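Local coordinates for Hit-like protein involved in cell-cycle regulation (Bartonella henselae, PDB 3LB5) that is a histidine triad protein that probably binds nucleotides and may take part in cell-cycle regulation, at residues V109-E114 with L124-I129. Sequence-based numbering, arbitrary orientation.
Sequences VMQFNE and LHFHII
Met110 and His127 form a hydrogen-bonded antiparallel pair: Met110 N gives a hydrogen to His127 O at 3.1 Å, and His127 N returns one to Met110 O at 2.8 Å, the straighter of the two. Toward Phe112 and His125 the chains separate, and water takes over the pairing. One water accepts from Phe112 N and donates to His125 O; a second accepts from His125 N and from Gln111 NE2 while donating to Phe112 O, so polar backbone atoms in the gap keep partners.

Apolar contacts line the face bearing Val109, Gln111 and Phe126, which helix 81-101 covers. The methylenes of Gln111 lie over the Phe126 ring, CG standing 3.8 Å from its centroid almost on the normal, while Val109 CG1 meets the ring edge in plane, 3.9 Å from CD1. With CG anti to the backbone N (chi1 -171°) and a bend at chi2, glutamine can offer this aliphatic stem to the ring and still carry its amide to Asn113, where two side-chain hydrogen bonds join the amides; Gln111 NE2 reaches Asn113 OD1 at 2.9 Å.

On the other face, the Phe112 and His127 rings meet obliquely, planes 49° apart, with Phe112 CE2 3.6 Å from His127 NE2. His127 ND1 is hydrogen-bonded to His64 NE2, which probably limits rotation of the imidazole.

His123, His125 and His127 form the alternating pattern of the HIT motif. Strand 106-113 also pairs with the second subunit, so the contact links that probable nucleotide-binding motif to a continuous dimer sheet, joined by direct backbone bonds at Met110 and His127 and by water between Phe112 and His125.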
loop_
_atom_site.group_PDB
_atom_site.type_symbol
_atom_site.label_atom_id
_atom_site.label_comp_id
_atom_site.label_asym_id
_atom_site.label_seq_id
_atom_site.Cartn_x
_atom_site.Cartn_y
_atom_site.Cartn_z
ATOM N N VAL B 109 3.328 4.509 2.077
ATOM C CA VAL B 109 3.286 3.404 1.130
ATOM C C VAL B 109 2.032 3.591 0.299
ATOM O O VAL B 109 0.948 3.773 0.847
ATOM C CB VAL B 109 3.241 2.040 1.864
ATOM C CG1 VAL B 109 3.053 0.871 0.889
ATOM C CG2 VAL B 109 4.492 1.889 2.757
ATOM N N MET B 110 2.168 3.548 -1.025
ATOM C CA MET B 110 0.990 3.653 -1.885
ATOM C C MET B 110 1.004 2.581 -2.945
ATOM O O MET B 110 2.073 2.161 -3.411
ATOM C CB MET B 110 0.917 5.022 -2.576
ATOM C CG MET B 110 0.994 6.180 -1.612
ATOM S SD MET B 110 0.631 7.715 -2.454
ATOM C CE MET B 110 2.052 7.988 -3.503
ATOM N N GLN B 111 -0.180 2.157 -3.357
ATOM C CA GLN B 111 -0.265 1.181 -4.425
ATOM C C GLN B 111 -1.507 1.508 -5.267
ATOM O O GLN B 111 -2.622 1.606 -4.734
ATOM C CB GLN B 111 -0.282 -0.241 -3.863
ATOM C CG GLN B 111 -0.149 -1.346 -4.967
ATOM C CD GLN B 111 -1.480 -1.719 -5.579
ATOM O OE1 GLN B 111 -2.488 -1.806 -4.883
ATOM N NE2 GLN B 111 -1.503 -1.902 -6.895
ATOM N N PHE B 112 -1.283 1.715 -6.560
ATOM C CA PHE B 112 -2.336 2.200 -7.471
ATOM C C PHE B 112 -2.847 1.179 -8.463
ATOM O O PHE B 112 -2.065 0.525 -9.164
ATOM C CB PHE B 112 -1.894 3.461 -8.222
ATOM C CG PHE B 112 -1.423 4.577 -7.319
ATOM C CD1 PHE B 112 -2.154 4.941 -6.189
ATOM C CD2 PHE B 112 -0.252 5.257 -7.604
ATOM C CE1 PHE B 112 -1.720 5.969 -5.351
ATOM C CE2 PHE B 112 0.200 6.296 -6.769
ATOM C CZ PHE B 112 -0.543 6.647 -5.638
ATOM N N ASN B 113 -4.169 1.038 -8.508
ATOM C CA ASN B 113 -4.827 0.129 -9.431
ATOM C C ASN B 113 -5.726 0.858 -10.424
ATOM O O ASN B 113 -6.786 1.339 -10.059
ATOM C CB ASN B 113 -5.648 -0.916 -8.665
ATOM C CG ASN B 113 -4.820 -1.649 -7.644
ATOM O OD1 ASN B 113 -4.104 -2.590 -7.986
ATOM N ND2 ASN B 113 -4.871 -1.200 -6.391
ATOM N N GLU B 114 -5.282 0.894 -11.680
ATOM C CA GLU B 114 -6.006 1.471 -12.828
ATOM C C GLU B 114 -5.784 2.974 -12.995
ATOM O O GLU B 114 -5.313 3.648 -12.071
ATOM C CB GLU B 114 -7.508 1.109 -12.859
ATOM C CG GLU B 114 -7.835 -0.407 -12.750
ATOM C CD GLU B 114 -7.190 -1.259 -13.831
ATOM O OE1 GLU B 114 -6.910 -0.732 -14.933
ATOM O OE2 GLU B 114 -6.971 -2.467 -13.580
ATOM N N LEU B 124 2.449 -4.387 -11.347
ATOM C CA LEU B 124 2.285 -4.197 -9.890
ATOM C C LEU B 124 3.504 -3.493 -9.285
ATOM O O LEU B 124 4.607 -3.959 -9.423
ATOM C CB LEU B 124 2.024 -5.535 -9.162
ATOM C CG LEU B 124 1.832 -5.503 -7.625
ATOM C CD1 LEU B 124 0.723 -4.531 -7.162
ATOM C CD2 LEU B 124 1.578 -6.911 -7.096
ATOM N N HIS B 125 3.304 -2.330 -8.679
ATOM C CA HIS B 125 4.371 -1.690 -7.930
ATOM C C HIS B 125 3.848 -0.986 -6.688
ATOM O O HIS B 125 2.790 -0.349 -6.736
ATOM C CB HIS B 125 5.182 -0.719 -8.801
ATOM C CG HIS B 125 4.373 0.384 -9.428
ATOM N ND1 HIS B 125 3.448 0.148 -10.422
ATOM C CD2 HIS B 125 4.390 1.729 -9.240
ATOM C CE1 HIS B 125 2.905 1.299 -10.802
ATOM N NE2 HIS B 125 3.470 2.275 -10.112
ATOM N N PHE B 126 4.602 -1.092 -5.588
ATOM C CA PHE B 126 4.374 -0.284 -4.376
ATOM C C PHE B 126 5.348 0.895 -4.340
ATOM O O PHE B 126 6.541 0.745 -4.626
ATOM C CB PHE B 126 4.551 -1.129 -3.108
ATOM C CG PHE B 126 3.414 -2.082 -2.846
ATOM C CD1 PHE B 126 2.541 -1.852 -1.795
ATOM C CD2 PHE B 126 3.240 -3.229 -3.631
ATOM C CE1 PHE B 126 1.477 -2.733 -1.548
ATOM C CE2 PHE B 126 2.185 -4.129 -3.384
ATOM C CZ PHE B 126 1.303 -3.872 -2.335
ATOM N N HIS B 127 4.816 2.077 -4.045
ATOM C CA HIS B 127 5.624 3.259 -3.751
ATOM C C HIS B 127 6.029 3.285 -2.279
ATOM O O HIS B 127 5.172 3.133 -1.377
ATOM C CB HIS B 127 4.815 4.542 -4.026
ATOM C CG HIS B 127 4.434 4.721 -5.447
ATOM N ND1 HIS B 127 5.274 5.324 -6.364
ATOM C CD2 HIS B 127 3.294 4.421 -6.113
ATOM C CE1 HIS B 127 4.673 5.367 -7.543
ATOM N NE2 HIS B 127 3.469 4.832 -7.417
ATOM N N ILE B 128 7.323 3.500 -2.025
ATOM C CA ILE B 128 7.808 3.734 -0.655
ATOM C C ILE B 128 8.423 5.138 -0.577
ATOM O O ILE B 128 9.493 5.405 -1.142
ATOM C CB ILE B 128 8.806 2.664 -0.153
ATOM C CG1 ILE B 128 8.152 1.277 -0.081
ATOM C CG2 ILE B 128 9.246 2.983 1.273
ATOM C CD1 ILE B 128 8.286 0.455 -1.295
ATOM N N ILE B 129 7.707 6.037 0.093
ATOM C CA ILE B 129 8.045 7.459 0.075
ATOM C C ILE B 129 8.375 7.985 1.470
ATOM O O ILE B 129 7.510 8.004 2.360
ATOM C CB ILE B 129 6.918 8.321 -0.578
ATOM C CG1 ILE B 129 6.431 7.694 -1.897
ATOM C CG2 ILE B 129 7.372 9.796 -0.742
ATOM C CD1 ILE B 129 5.219 8.385 -2.501
HETATM O O HOH W 1 0.469 -1.015 -9.024
HETATM O O HOH W 2 1.257 1.460 -7.882
#